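PDB 6FSF: GTPase-activating protein BEM3 from Saccharomyces cerevisiae S288C, which stimulates GTP hydrolysis by CDC42 and, less efficiently, RHO1, its tandem PX and PH domains, the part in this chain, belonging to a phosphatidylinositol-3-phosphate-binding protein. Local coordinates for residues Glu22-Leu27 / Ser36-Ile41; Glu49-Ser54 / Gln123-Asp128; Arg167-Gln172 / Lys184-Ser189; Asn205-Thr210 / Lys231-Trp236. All coordinates share one frame; numbering follows the deposited sequence.

Overall arrangement
The four contacts follow one another along the chain without interleaving, two in the PX domain and two in the PH domain. Interactions 1 and 2 meet in the antiparallel PX sheet, where strands 35-43 and 49-55 are neighbours; their centres are about 10 Å apart. Interactions 3 and 4, with centres about 14 Å apart, share the larger PH sheet through neighbouring strands 188-193 and 206-211. Between the domains, the nearest atoms of interactions 1 and 4 are about 6 Å apart, whereas the centres of interactions 2 and 3 lie about 36 Å apart. Glu-228, just before PH helix 230-240, is hydrogen-bonded to Ser-25, so the PX and PH domains touch directly.

Interaction 1: Glu22-Leu27 / Ser36-Ile41; sequences EVLSTL and SILIAI
Strands 19-29 and 35-43 pair here as a buried antiparallel hairpin in the PX domain, with segments 22-27 and 36-41 joined by backbone hydrogen bonds. Glu-22 and Ala-40 form a hydrogen-bonded pair, Ala-40 N reaching Glu-22 O at 2.9 Å, and Val-23 faces Ile-39 as a non-hydrogen-bonded pair. A classic beta bulge follows: Leu-24 and Ser-25 both lie opposite Leu-38, whose O takes a bond from Leu-24 N (2.9 Å) and a weak one from Ser-25 N (3.5 Å). Leu-38 N returns a bond to Ser-25 O. The extra residue swings the Leu-24 side chain toward the partner strand, where CD1 rests 3.8 Å from Ala-40 CB and 4.1 Å from Leu-38 CD2. On the face carrying Val-23 and Ile-39, a chi1 of -177° puts Val-23 CG1 beside the carbonyl carbon, on the side of Ile-37, whose CG2 it meets at 3.9 Å. Thr-26 and Ile-37 lie side by side, with CG2 of the threonine against CG1 of the isoleucine, and both also touch Leu-100 of helix 90-107. Ser-25 OG accepts from Leu-27 N at 2.9 Å in an ST turn and is also hydrogen-bonded to Glu-228, while Thr-26 OG1 is hydrogen-bonded to Arg-96 NE.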
loop_
_atom_site.group_PDB
_atom_site.type_symbol
_atom_site.label_atom_id
_atom_site.label_comp_id
_atom_site.label_asym_id
_atom_site.label_seq_id
_atom_site.Cartn_x
_atom_site.Cartn_y
_atom_site.Cartn_z
ATOM N N GLU A 22 -1.148 -7.007 7.671
ATOM C CA GLU A 22 -0.403 -5.769 7.457
ATOM C C GLU A 22 -0.661 -5.308 6.032
ATOM O O GLU A 22 -0.245 -5.972 5.081
ATOM C CB GLU A 22 1.090 -5.959 7.708
ATOM C CG GLU A 22 1.884 -4.662 7.616
ATOM C CD GLU A 22 3.372 -4.864 7.820
ATOM O OE1 GLU A 22 3.793 -6.021 8.044
ATOM O OE2 GLU A 22 4.122 -3.866 7.757
ATOM N N VAL A 23 -1.361 -4.185 5.894
ATOM C CA VAL A 23 -1.547 -3.561 4.590
ATOM C C VAL A 23 -0.209 -2.954 4.180
ATOM O O VAL A 23 0.269 -2.008 4.811
ATOM C CB VAL A 23 -2.657 -2.503 4.625
ATOM C CG1 VAL A 23 -2.884 -1.918 3.242
ATOM C CG2 VAL A 23 -3.943 -3.108 5.168
ATOM N N LEU A 24 0.406 -3.509 3.139
ATOM C CA LEU A 24 1.739 -3.080 2.735
ATOM C C LEU A 24 1.721 -1.909 1.763
ATOM O O LEU A 24 2.676 -1.123 1.739
ATOM C CB LEU A 24 2.501 -4.251 2.106
ATOM C CG LEU A 24 2.747 -5.486 2.980
ATOM C CD1 LEU A 24 3.436 -6.580 2.175
ATOM C CD2 LEU A 24 3.563 -5.132 4.213
ATOM N N SER A 25 0.661 -1.770 0.970
ATOM C CA SER A 25 0.621 -0.760 -0.080
ATOM C C SER A 25 -0.797 -0.632 -0.613
ATOM O O SER A 25 -1.595 -1.572 -0.549
ATOM C CB SER A 25 1.575 -1.102 -1.228
ATOM O OG SER A 25 1.416 -0.193 -2.305
ATOM N N THR A 26 -1.095 0.557 -1.143
ATOM C CA THR A 26 -2.291 0.798 -1.942
ATOM C C THR A 26 -1.931 1.324 -3.328
ATOM O O THR A 26 -2.779 1.906 -4.011
ATOM C CB THR A 26 -3.238 1.771 -1.235
ATOM O OG1 THR A 26 -2.628 3.066 -1.150
ATOM C CG2 THR A 26 -3.557 1.278 0.173
ATOM N N LEU A 27 -0.679 1.130 -3.753
ATOM C CA LEU A 27 -0.211 1.515 -5.081
ATOM C C LEU A 27 0.305 0.316 -5.866
ATOM O O LEU A 27 1.035 0.485 -6.847
ATOM C CB LEU A 27 0.880 2.581 -4.977
ATOM C CG LEU A 27 0.503 3.867 -4.245
ATOM C CD1 LEU A 27 1.699 4.800 -4.193
ATOM C CD2 LEU A 27 -0.681 4.536 -4.921
ATOM N N SER A 36 -3.886 -1.390 -6.839
ATOM C CA SER A 36 -4.650 -2.237 -5.932
ATOM C C SER A 36 -3.991 -2.223 -4.558
ATOM O O SER A 36 -2.938 -1.614 -4.355
ATOM C CB SER A 36 -4.781 -3.658 -6.478
ATOM O OG SER A 36 -3.510 -4.277 -6.581
ATOM N N ILE A 37 -4.618 -2.924 -3.619
ATOM C CA ILE A 37 -4.231 -2.915 -2.214
ATOM C C ILE A 37 -3.533 -4.235 -1.910
ATOM O O ILE A 37 -4.151 -5.306 -1.979
ATOM C CB ILE A 37 -5.447 -2.698 -1.302
ATOM C CG1 ILE A 37 -6.126 -1.369 -1.638
ATOM C CG2 ILE A 37 -5.040 -2.750 0.162
ATOM C CD1 ILE A 37 -7.543 -1.252 -1.124
ATOM N N LEU A 38 -2.245 -4.164 -1.578
ATOM C CA LEU A 38 -1.451 -5.343 -1.246
ATOM C C LEU A 38 -1.510 -5.590 0.257
ATOM O O LEU A 38 -1.211 -4.693 1.050
ATOM C CB LEU A 38 -0.000 -5.161 -1.697
ATOM C CG LEU A 38 0.929 -6.361 -1.505
ATOM C CD1 LEU A 38 0.513 -7.509 -2.413
ATOM C CD2 LEU A 38 2.381 -5.972 -1.750
ATOM N N ILE A 39 -1.888 -6.806 0.643
ATOM C CA ILE A 39 -2.130 -7.158 2.037
ATOM C C ILE A 39 -1.336 -8.411 2.374
ATOM O O ILE A 39 -1.366 -9.392 1.621
ATOM C CB ILE A 39 -3.629 -7.382 2.313
ATOM C CG1 ILE A 39 -4.422 -6.115 2.014
ATOM C CG2 ILE A 39 -3.845 -7.838 3.751
ATOM C CD1 ILE A 39 -5.910 -6.332 1.972
ATOM N N ALA A 40 -0.644 -8.386 3.511
ATOM C CA ALA A 40 0.150 -9.516 3.965
ATOM C C ALA A 40 -0.543 -10.208 5.130
ATOM O O ALA A 40 -1.055 -9.552 6.041
ATOM C CB ALA A 40 1.551 -9.065 4.379
ATOM N N ILE A 41 -0.554 -11.538 5.091
ATOM C CA ILE A 41 -1.107 -12.365 6.157
ATOM C C ILE A 41 0.053 -13.035 6.878
ATOM O O ILE A 41 0.910 -13.660 6.240
ATOM C CB ILE A 41 -2.100 -13.405 5.609
ATOM C CG1 ILE A 41 -3.334 -12.709 5.036
ATOM C CG2 ILE A 41 -2.509 -14.379 6.699
ATOM C CD1 ILE A 41 -4.148 -11.967 6.072
#

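Interaction 2: Glu49-Ser54 / Gln123-Asp128; sequences EMFKFS and QFISTD
The ring of Phe-53 is the main bump on strand 49-55, and it fits against the last turn of helix 115-125 and the chain leaving it. Its CG lies between the backbone N and the carbonyl carbon (chi1 62°), which turns one ring face to Ile-125. The isoleucine CA sits over the ring centre, 4.2 Å from the centroid and 7° off the normal, a CH-pi contact, while its CG2 branch closes on Phe-53 CZ at 3.8 Å. The Phe-124 side chain crosses that of Phe-53 at about a right angle, Phe-124 CE2 meeting Phe-53 CE1 at 4.1 Å. At the other end of the Phe-53 side chain, CB packs 3.5 Å from Thr-127 O, so the hollow that receives this side chain is made of the Ile-125 side chain, the Phe-124 ring and backbone carbonyls. Phe-51, two residues earlier, brings CE2 to 3.2 Å from Ile-125 O and CZ toward the CD1 branch. Beyond the rings the backbones draw together: Ser-54 N donates to Asp-128 O at 3.1 Å, with an N-H...O angle of 148°, and Asp-128 CB lies 3.1 Å from Ser-54 O. The Asp-128 carboxylate is salt-bridged to Lys-55, which also makes a cation-pi contact with Phe-124. The contact thus brings the end of helix 115-125 against the antiparallel PX sheet, with Phe-53 also touching Ile-39 of strand 35-43 and Phe-124 also touching Leu-63 of helix 57-70.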
loop_
_atom_site.group_PDB
_atom_site.type_symbol
_atom_site.label_atom_id
_atom_site.label_comp_id
_atom_site.label_asym_id
_atom_site.label_seq_id
_atom_site.Cartn_x
_atom_site.Cartn_y
_atom_site.Cartn_z
ATOM N N GLU A 49 5.684 -14.373 7.441
ATOM C CA GLU A 49 4.712 -13.958 6.437
ATOM C C GLU A 49 4.293 -15.177 5.624
ATOM O O GLU A 49 5.105 -15.755 4.895
ATOM C CB GLU A 49 5.312 -12.880 5.542
ATOM C CG GLU A 49 4.320 -12.222 4.604
ATOM C CD GLU A 49 5.010 -11.419 3.526
ATOM O OE1 GLU A 49 5.508 -12.038 2.563
ATOM O OE2 GLU A 49 5.070 -10.179 3.651
ATOM N N MET A 50 3.021 -15.567 5.739
ATOM C CA MET A 50 2.572 -16.788 5.080
ATOM C C MET A 50 2.257 -16.557 3.605
ATOM O O MET A 50 2.635 -17.375 2.758
ATOM C CB MET A 50 1.363 -17.365 5.820
ATOM C CG MET A 50 1.687 -17.826 7.239
ATOM S SD MET A 50 0.431 -18.888 7.977
ATOM C CE MET A 50 -0.867 -17.710 8.334
ATOM N N PHE A 51 1.582 -15.458 3.272
ATOM C CA PHE A 51 1.282 -15.149 1.878
ATOM C C PHE A 51 0.843 -13.695 1.773
ATOM O O PHE A 51 0.608 -13.020 2.777
ATOM C CB PHE A 51 0.208 -16.086 1.309
ATOM C CG PHE A 51 -1.106 -16.029 2.039
ATOM C CD1 PHE A 51 -1.334 -16.825 3.151
ATOM C CD2 PHE A 51 -2.123 -15.194 1.604
ATOM C CE1 PHE A 51 -2.546 -16.780 3.821
ATOM C CE2 PHE A 51 -3.335 -15.143 2.270
ATOM C CZ PHE A 51 -3.546 -15.938 3.381
ATOM N N LYS A 52 0.747 -13.222 0.532
ATOM C CA LYS A 52 0.195 -11.911 0.221
ATOM C C LYS A 52 -0.912 -12.063 -0.813
ATOM O O LYS A 52 -0.975 -13.052 -1.548
ATOM C CB LYS A 52 1.259 -10.946 -0.321
ATOM C CG LYS A 52 2.520 -10.843 0.508
ATOM C CD LYS A 52 3.440 -9.783 -0.076
ATOM C CE LYS A 52 4.868 -9.955 0.401
ATOM N NZ LYS A 52 5.413 -11.275 -0.028
ATOM N N PHE A 53 -1.785 -11.062 -0.872
ATOM C CA PHE A 53 -2.809 -11.013 -1.903
ATOM C C PHE A 53 -3.084 -9.557 -2.248
ATOM O O PHE A 53 -2.674 -8.638 -1.536
ATOM C CB PHE A 53 -4.089 -11.741 -1.472
ATOM C CG PHE A 53 -4.755 -11.149 -0.263
ATOM C CD1 PHE A 53 -5.794 -10.246 -0.401
ATOM C CD2 PHE A 53 -4.355 -11.509 1.014
ATOM C CE1 PHE A 53 -6.418 -9.701 0.710
ATOM C CE2 PHE A 53 -4.972 -10.968 2.131
ATOM C CZ PHE A 53 -6.006 -10.065 1.976
ATOM N N SER A 54 -3.783 -9.358 -3.361
ATOM C CA SER A 54 -4.026 -8.031 -3.903
ATOM C C SER A 54 -5.506 -7.877 -4.207
ATOM O O SER A 54 -6.121 -8.777 -4.784
ATOM C CB SER A 54 -3.196 -7.799 -5.168
ATOM O OG SER A 54 -3.433 -6.508 -5.700
ATOM N N GLN A 123 -12.611 -17.121 1.739
ATOM C CA GLN A 123 -12.456 -17.127 0.287
ATOM C C GLN A 123 -11.829 -15.830 -0.203
ATOM O O GLN A 123 -11.082 -15.823 -1.187
ATOM C CB GLN A 123 -13.809 -17.343 -0.385
ATOM C CG GLN A 123 -14.454 -18.686 -0.097
ATOM C CD GLN A 123 -15.871 -18.770 -0.632
ATOM O OE1 GLN A 123 -16.485 -17.754 -0.968
ATOM N NE2 GLN A 123 -16.396 -19.985 -0.716
ATOM N N PHE A 124 -12.126 -14.720 0.473
ATOM C CA PHE A 124 -11.575 -13.428 0.078
ATOM C C PHE A 124 -10.050 -13.447 0.109
ATOM O O PHE A 124 -9.395 -13.102 -0.881
ATOM C CB PHE A 124 -12.131 -12.337 0.997
ATOM C CG PHE A 124 -11.747 -10.940 0.604
ATOM C CD1 PHE A 124 -12.406 -10.291 -0.429
ATOM C CD2 PHE A 124 -10.748 -10.267 1.285
ATOM C CE1 PHE A 124 -12.062 -9.002 -0.786
ATOM C CE2 PHE A 124 -10.400 -8.975 0.932
ATOM C CZ PHE A 124 -11.058 -8.343 -0.103
ATOM N N ILE A 125 -9.464 -13.872 1.234
ATOM C CA ILE A 125 -8.008 -13.867 1.377
ATOM C C ILE A 125 -7.333 -15.058 0.714
ATOM O O ILE A 125 -6.097 -15.112 0.676
ATOM C CB ILE A 125 -7.593 -13.829 2.860
ATOM C CG1 ILE A 125 -7.944 -15.147 3.555
ATOM C CG2 ILE A 125 -8.267 -12.668 3.572
ATOM C CD1 ILE A 125 -7.504 -15.211 5.005
ATOM N N SER A 126 -8.103 -16.012 0.193
ATOM C CA SER A 126 -7.555 -17.172 -0.499
ATOM C C SER A 126 -7.525 -16.995 -2.013
ATOM O O SER A 126 -7.250 -17.960 -2.734
ATOM C CB SER A 126 -8.355 -18.428 -0.141
ATOM O OG SER A 126 -8.244 -18.727 1.239
ATOM N N THR A 127 -7.809 -15.793 -2.507
ATOM C CA THR A 127 -7.809 -15.495 -3.932
ATOM C C THR A 127 -6.904 -14.301 -4.199
ATOM O O THR A 127 -6.506 -13.576 -3.282
ATOM C CB THR A 127 -9.227 -15.211 -4.450
ATOM O OG1 THR A 127 -9.893 -14.309 -3.556
ATOM C CG2 THR A 127 -10.028 -16.498 -4.559
ATOM N N ASP A 128 -6.585 -14.105 -5.481
ATOM C CA ASP A 128 -5.691 -13.032 -5.926
ATOM C C ASP A 128 -4.353 -13.087 -5.192
ATOM O O ASP A 128 -3.779 -12.058 -4.824
ATOM C CB ASP A 128 -6.347 -11.661 -5.762
ATOM C CG ASP A 128 -7.645 -11.542 -6.526
ATOM O OD1 ASP A 128 -7.595 -11.311 -7.755
ATOM O OD2 ASP A 128 -8.721 -11.675 -5.901
#

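Interaction 3: Arg167-Gln172 / Lys184-Ser189; sequences RDDVLQ and KLRQSS
Arg-186 lays its guanidinium across Asp-169, one face over the aspartate CB, which stands 3.3 Å above the plane and displaced toward the rim. The overlap lies at the surface of the PH-domain sheet, where strand 170-174 pairs antiparallel with strand 179-184 and the chain then turns through residues 185-187 into strand 188-193, the other outermost strand of this beta-barrel. The arginine is extended from CG to NE and its guanidinium is turned across the chain at chi4 (84°), which lays its face on the aspartate with NH2 3.3 Å from Asp-169 CB. The two side chains cross at about a right angle, their charged planes 37° apart. Asp-169 OD2 is 4.1 Å from Arg-186 NE and lies well out of the guanidinium plane, so any attraction is probably one of charge alone, with no N-H directed at the oxygen. Beside this pair, Val-170 and Lys-184 form an antiparallel non-hydrogen-bonded pair, with Val-170 CG2 and Lys-184 CG on the same face of the sheet at 4.4 Å. Leu-185 points toward segment 167-172, CD1 lying 4.0 Å from Leu-171 CB; these leucines also touch helix 230-240, Leu-171 at Trp-236 and Leu-185 at Phe-240. The turn after Lys-184 is tied by Ser-188 OG, which donates to a lone pair of Lys-184 O in its carbonyl plane. Across the contact, Leu-185 N donates to Asp-169 O at 3.3 Å, with an N-H...O angle of 161°.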
loop_
_atom_site.group_PDB
_atom_site.type_symbol
_atom_site.label_atom_id
_atom_site.label_comp_id
_atom_site.label_asym_id
_atom_site.label_seq_id
_atom_site.Cartn_x
_atom_site.Cartn_y
_atom_site.Cartn_z
ATOM N N ARG A 167 20.029 1.132 -8.728
ATOM C CA ARG A 167 21.026 0.296 -9.386
ATOM C C ARG A 167 22.401 0.915 -9.177
ATOM O O ARG A 167 22.665 2.022 -9.662
ATOM C CB ARG A 167 20.727 0.148 -10.878
ATOM C CG ARG A 167 21.762 -0.680 -11.613
ATOM C CD ARG A 167 21.463 -0.765 -13.106
ATOM N NE ARG A 167 22.387 -1.686 -13.781
ATOM C CZ ARG A 167 22.365 -1.946 -15.085
ATOM N NH1 ARG A 167 23.244 -2.793 -15.607
ATOM N NH2 ARG A 167 21.461 -1.353 -15.862
ATOM N N ASP A 168 23.270 0.196 -8.461
ATOM C CA ASP A 168 24.579 0.705 -8.070
ATOM C C ASP A 168 24.414 2.030 -7.331
ATOM O O ASP A 168 24.002 2.044 -6.167
ATOM C CB ASP A 168 25.491 0.845 -9.293
ATOM C CG ASP A 168 25.721 -0.480 -9.999
ATOM O OD1 ASP A 168 26.579 -1.263 -9.536
ATOM O OD2 ASP A 168 25.037 -0.751 -11.009
ATOM N N ASP A 169 24.726 3.142 -7.994
ATOM C CA ASP A 169 24.488 4.490 -7.488
ATOM C C ASP A 169 23.649 5.284 -8.480
ATOM O O ASP A 169 23.860 6.479 -8.691
ATOM C CB ASP A 169 25.804 5.212 -7.204
ATOM C CG ASP A 169 26.251 5.082 -5.763
ATOM O OD1 ASP A 169 25.785 4.155 -5.063
ATOM O OD2 ASP A 169 27.073 5.913 -5.327
ATOM N N VAL A 170 22.698 4.607 -9.118
ATOM C CA VAL A 170 21.829 5.203 -10.125
ATOM C C VAL A 170 20.399 4.768 -9.837
ATOM O O VAL A 170 20.140 3.581 -9.610
ATOM C CB VAL A 170 22.256 4.799 -11.552
ATOM C CG1 VAL A 170 21.189 5.180 -12.566
ATOM C CG2 VAL A 170 23.592 5.442 -11.908
ATOM N N LEU A 171 19.476 5.723 -9.833
ATOM C CA LEU A 171 18.066 5.451 -9.578
ATOM C C LEU A 171 17.320 5.349 -10.901
ATOM O O LEU A 171 17.522 6.175 -11.798
ATOM C CB LEU A 171 17.452 6.546 -8.704
ATOM C CG LEU A 171 15.942 6.487 -8.473
ATOM C CD1 LEU A 171 15.541 5.132 -7.912
ATOM C CD2 LEU A 171 15.491 7.609 -7.549
ATOM N N GLN A 172 16.469 4.332 -11.024
ATOM C CA GLN A 172 15.662 4.122 -12.218
ATOM C C GLN A 172 14.190 4.125 -11.833
ATOM O O GLN A 172 13.799 3.468 -10.867
ATOM C CB GLN A 172 16.027 2.808 -12.912
ATOM C CG GLN A 172 17.492 2.693 -13.304
ATOM C CD GLN A 172 17.706 1.806 -14.519
ATOM O OE1 GLN A 172 16.750 1.344 -15.142
ATOM N NE2 GLN A 172 18.967 1.569 -14.863
ATOM N N LYS A 184 21.213 10.008 -11.787
ATOM C CA LYS A 184 22.534 9.827 -11.198
ATOM C C LYS A 184 22.542 10.423 -9.795
ATOM O O LYS A 184 22.205 11.597 -9.615
ATOM C CB LYS A 184 23.604 10.497 -12.058
ATOM C CG LYS A 184 24.160 9.644 -13.180
ATOM C CD LYS A 184 25.046 10.496 -14.075
ATOM C CE LYS A 184 26.266 9.736 -14.565
ATOM N NZ LYS A 184 27.139 10.633 -15.372
ATOM N N LEU A 185 22.932 9.618 -8.803
ATOM C CA LEU A 185 23.016 10.129 -7.439
ATOM C C LEU A 185 24.281 10.942 -7.209
ATOM O O LEU A 185 24.292 11.834 -6.354
ATOM C CB LEU A 185 22.951 8.983 -6.429
ATOM C CG LEU A 185 21.572 8.596 -5.887
ATOM C CD1 LEU A 185 20.751 7.870 -6.944
ATOM C CD2 LEU A 185 21.708 7.752 -4.629
ATOM N N ARG A 186 25.352 10.653 -7.952
ATOM C CA ARG A 186 26.599 11.387 -7.759
ATOM C C ARG A 186 26.488 12.827 -8.243
ATOM O O ARG A 186 27.188 13.709 -7.732
ATOM C CB ARG A 186 27.744 10.674 -8.474
ATOM C CG ARG A 186 27.965 9.247 -8.009
ATOM C CD ARG A 186 29.077 8.587 -8.799
ATOM N NE ARG A 186 28.965 7.132 -8.777
ATOM C CZ ARG A 186 28.196 6.432 -9.604
ATOM N NH1 ARG A 186 27.466 7.055 -10.521
ATOM N NH2 ARG A 186 28.154 5.110 -9.517
ATOM N N GLN A 187 25.624 13.087 -9.225
ATOM C CA GLN A 187 25.434 14.444 -9.724
ATOM C C GLN A 187 24.425 15.239 -8.905
ATOM O O GLN A 187 24.370 16.468 -9.033
ATOM C CB GLN A 187 24.977 14.415 -11.186
ATOM C CG GLN A 187 25.942 13.748 -12.161
ATOM C CD GLN A 187 27.110 14.644 -12.532
ATOM O OE1 GLN A 187 27.823 15.151 -11.663
ATOM N NE2 GLN A 187 27.307 14.850 -13.831
ATOM N N SER A 188 23.647 14.577 -8.055
ATOM C CA SER A 188 22.460 15.173 -7.463
ATOM C C SER A 188 22.655 15.468 -5.980
ATOM O O SER A 188 23.614 15.028 -5.343
ATOM C CB SER A 188 21.244 14.261 -7.662
ATOM O OG SER A 188 21.508 12.961 -7.181
ATOM N N SER A 189 21.712 16.238 -5.442
ATOM C CA SER A 189 21.628 16.547 -4.024
ATOM C C SER A 189 20.253 16.145 -3.511
ATOM O O SER A 189 19.278 16.104 -4.270
ATOM C CB SER A 189 21.877 18.040 -3.764
ATOM O OG SER A 189 20.924 18.844 -4.438
#

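Interaction 4: Asn205-Thr210 / Lys231-Trp236; sequences NGFLIT and KERELW
Arg-233 carries most of the contact between strand 206-211 and helix 230-240, the C-terminal helix that closes one end of the PH beta-barrel. The short strand and helix segments run at 31° to each other, their axes 9.7 Å apart. Apolar contacts begin with Phe-207, which leaves the strand on the side of the helix. Arg-233 CG approaches the ring edge near its plane, 3.9 Å from Phe-207 CD1, and the two side chains slide past each other in opposite directions. Farther round the ring, Phe-207 CZ comes to 4.5 Å from Trp-236 CB, and the Phe-207 side chain also touches Leu-237 of the same helix. Van der Waals packing on the backbone comes next: Arg-233 leaves the helix with CG anti to the backbone N and bends at chi3 (69°), bringing CD to 3.4 Å from Asn-205 C. That bend sets one face of the guanidinium over Asn-205 CA, which lies 3.5 Å above the plane and off toward the rim. Polar links finish the join. The Asn-205 amide is hydrogen-bonded through ND2 to Asp-94 of helix 90-107, bringing the PX domain to this end of the strand. Arg-233 NH1 is shared between two backbone carbonyls, Ile-193 O and Gly-206 O; it reaches Gly-206 O at 2.9 Å, with that oxygen 3° out of the guanidinium plane.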
loop_
_atom_site.group_PDB
_atom_site.type_symbol
_atom_site.label_atom_id
_atom_site.label_comp_id
_atom_site.label_asym_id
_atom_site.label_seq_id
_atom_site.Cartn_x
_atom_site.Cartn_y
_atom_site.Cartn_z
ATOM N N ASN A 205 5.959 12.477 3.563
ATOM C CA ASN A 205 7.036 11.490 3.479
ATOM C C ASN A 205 7.906 11.749 2.254
ATOM O O ASN A 205 8.358 10.824 1.578
ATOM C CB ASN A 205 6.478 10.065 3.451
ATOM C CG ASN A 205 5.520 9.789 4.589
ATOM O OD1 ASN A 205 5.719 10.252 5.714
ATOM N ND2 ASN A 205 4.471 9.031 4.305
ATOM N N GLY A 206 8.136 13.027 1.961
ATOM C CA GLY A 206 8.756 13.396 0.706
ATOM C C GLY A 206 10.168 13.935 0.807
ATOM O O GLY A 206 10.615 14.360 1.877
ATOM N N PHE A 207 10.874 13.914 -0.320
ATOM C CA PHE A 207 12.218 14.460 -0.417
ATOM C C PHE A 207 12.443 14.941 -1.844
ATOM O O PHE A 207 11.718 14.564 -2.769
ATOM C CB PHE A 207 13.280 13.433 -0.008
ATOM C CG PHE A 207 13.067 12.068 -0.600
ATOM C CD1 PHE A 207 12.423 11.078 0.125
ATOM C CD2 PHE A 207 13.512 11.774 -1.877
ATOM C CE1 PHE A 207 12.226 9.821 -0.415
ATOM C CE2 PHE A 207 13.319 10.520 -2.423
ATOM C CZ PHE A 207 12.675 9.542 -1.691
ATOM N N LEU A 208 13.459 15.782 -2.013
ATOM C CA LEU A 208 13.769 16.399 -3.297
ATOM C C LEU A 208 15.137 15.938 -3.775
ATOM O O LEU A 208 16.114 15.990 -3.020
ATOM C CB LEU A 208 13.739 17.927 -3.193
ATOM C CG LEU A 208 14.307 18.699 -4.387
ATOM C CD1 LEU A 208 13.542 18.352 -5.655
ATOM C CD2 LEU A 208 14.279 20.198 -4.130
ATOM N N ILE A 209 15.205 15.500 -5.029
ATOM C CA ILE A 209 16.456 15.129 -5.680
ATOM C C ILE A 209 16.732 16.152 -6.775
ATOM O O ILE A 209 15.951 16.279 -7.726
ATOM C CB ILE A 209 16.402 13.705 -6.251
ATOM C CG1 ILE A 209 16.081 12.698 -5.145
ATOM C CG2 ILE A 209 17.716 13.351 -6.923
ATOM C CD1 ILE A 209 16.124 11.255 -5.599
ATOM N N THR A 210 17.837 16.882 -6.639
ATOM C CA THR A 210 18.215 17.944 -7.571
ATOM C C THR A 210 19.460 17.497 -8.332
ATOM O O THR A 210 20.579 17.606 -7.824
ATOM C CB THR A 210 18.460 19.258 -6.835
ATOM O OG1 THR A 210 17.308 19.594 -6.051
ATOM C CG2 THR A 210 18.721 20.378 -7.829
ATOM N N LYS A 231 8.354 5.442 7.437
ATOM C CA LYS A 231 9.441 4.478 7.562
ATOM C C LYS A 231 10.103 4.227 6.215
ATOM O O LYS A 231 11.329 4.106 6.129
ATOM C CB LYS A 231 8.926 3.163 8.150
ATOM C CG LYS A 231 9.998 2.087 8.255
ATOM C CD LYS A 231 9.424 0.736 8.636
ATOM C CE LYS A 231 10.532 -0.297 8.774
ATOM N NZ LYS A 231 10.015 -1.627 9.200
ATOM N N GLU A 232 9.302 4.149 5.150
ATOM C CA GLU A 232 9.863 3.941 3.820
ATOM C C GLU A 232 10.748 5.105 3.396
ATOM O O GLU A 232 11.720 4.904 2.660
ATOM C CB GLU A 232 8.741 3.719 2.806
ATOM C CG GLU A 232 8.466 2.256 2.505
ATOM C CD GLU A 232 9.564 1.622 1.675
ATOM O OE1 GLU A 232 9.704 1.994 0.490
ATOM O OE2 GLU A 232 10.295 0.763 2.211
ATOM N N ARG A 233 10.435 6.323 3.847
ATOM C CA ARG A 233 11.332 7.443 3.581
ATOM C C ARG A 233 12.658 7.263 4.307
ATOM O O ARG A 233 13.721 7.542 3.743
ATOM C CB ARG A 233 10.680 8.769 3.977
ATOM C CG ARG A 233 11.610 9.967 3.800
ATOM C CD ARG A 233 10.877 11.298 3.842
ATOM N NE ARG A 233 10.350 11.604 5.168
ATOM C CZ ARG A 233 9.837 12.781 5.511
ATOM N NH1 ARG A 233 9.785 13.768 4.626
ATOM N NH2 ARG A 233 9.379 12.974 6.740
ATOM N N GLU A 234 12.615 6.788 5.555
ATOM C CA GLU A 234 13.849 6.482 6.275
ATOM C C GLU A 234 14.673 5.443 5.525
ATOM O O GLU A 234 15.883 5.612 5.336
ATOM C CB GLU A 234 13.532 5.987 7.687
ATOM C CG GLU A 234 13.078 7.058 8.664
ATOM C CD GLU A 234 12.908 6.515 10.071
ATOM O OE1 GLU A 234 13.763 5.716 10.510
ATOM O OE2 GLU A 234 11.913 6.877 10.736
ATOM N N LEU A 235 14.029 4.359 5.087
ATOM C CA LEU A 235 14.756 3.290 4.409
ATOM C C LEU A 235 15.350 3.773 3.091
ATOM O O LEU A 235 16.471 3.392 2.732
ATOM C CB LEU A 235 13.835 2.092 4.173
ATOM C CG LEU A 235 13.239 1.403 5.405
ATOM C CD1 LEU A 235 12.570 0.091 5.014
ATOM C CD2 LEU A 235 14.306 1.173 6.466
ATOM N N TRP A 236 14.617 4.616 2.360
ATOM C CA TRP A 236 15.104 5.079 1.064
ATOM C C TRP A 236 16.290 6.021 1.217
ATOM O O TRP A 236 17.244 5.957 0.432
ATOM C CB TRP A 236 13.975 5.756 0.288
ATOM C CG TRP A 236 13.267 4.834 -0.655
ATOM C CD1 TRP A 236 12.071 4.207 -0.452
ATOM C CD2 TRP A 236 13.718 4.426 -1.952
ATOM N NE1 TRP A 236 11.748 3.438 -1.543
ATOM C CE2 TRP A 236 12.743 3.555 -2.478
ATOM C CE3 TRP A 236 14.850 4.716 -2.719
ATOM C CZ2 TRP A 236 12.867 2.972 -3.737
ATOM C CZ3 TRP A 236 14.971 4.136 -3.967
ATOM C CH2 TRP A 236 13.986 3.274 -4.465
#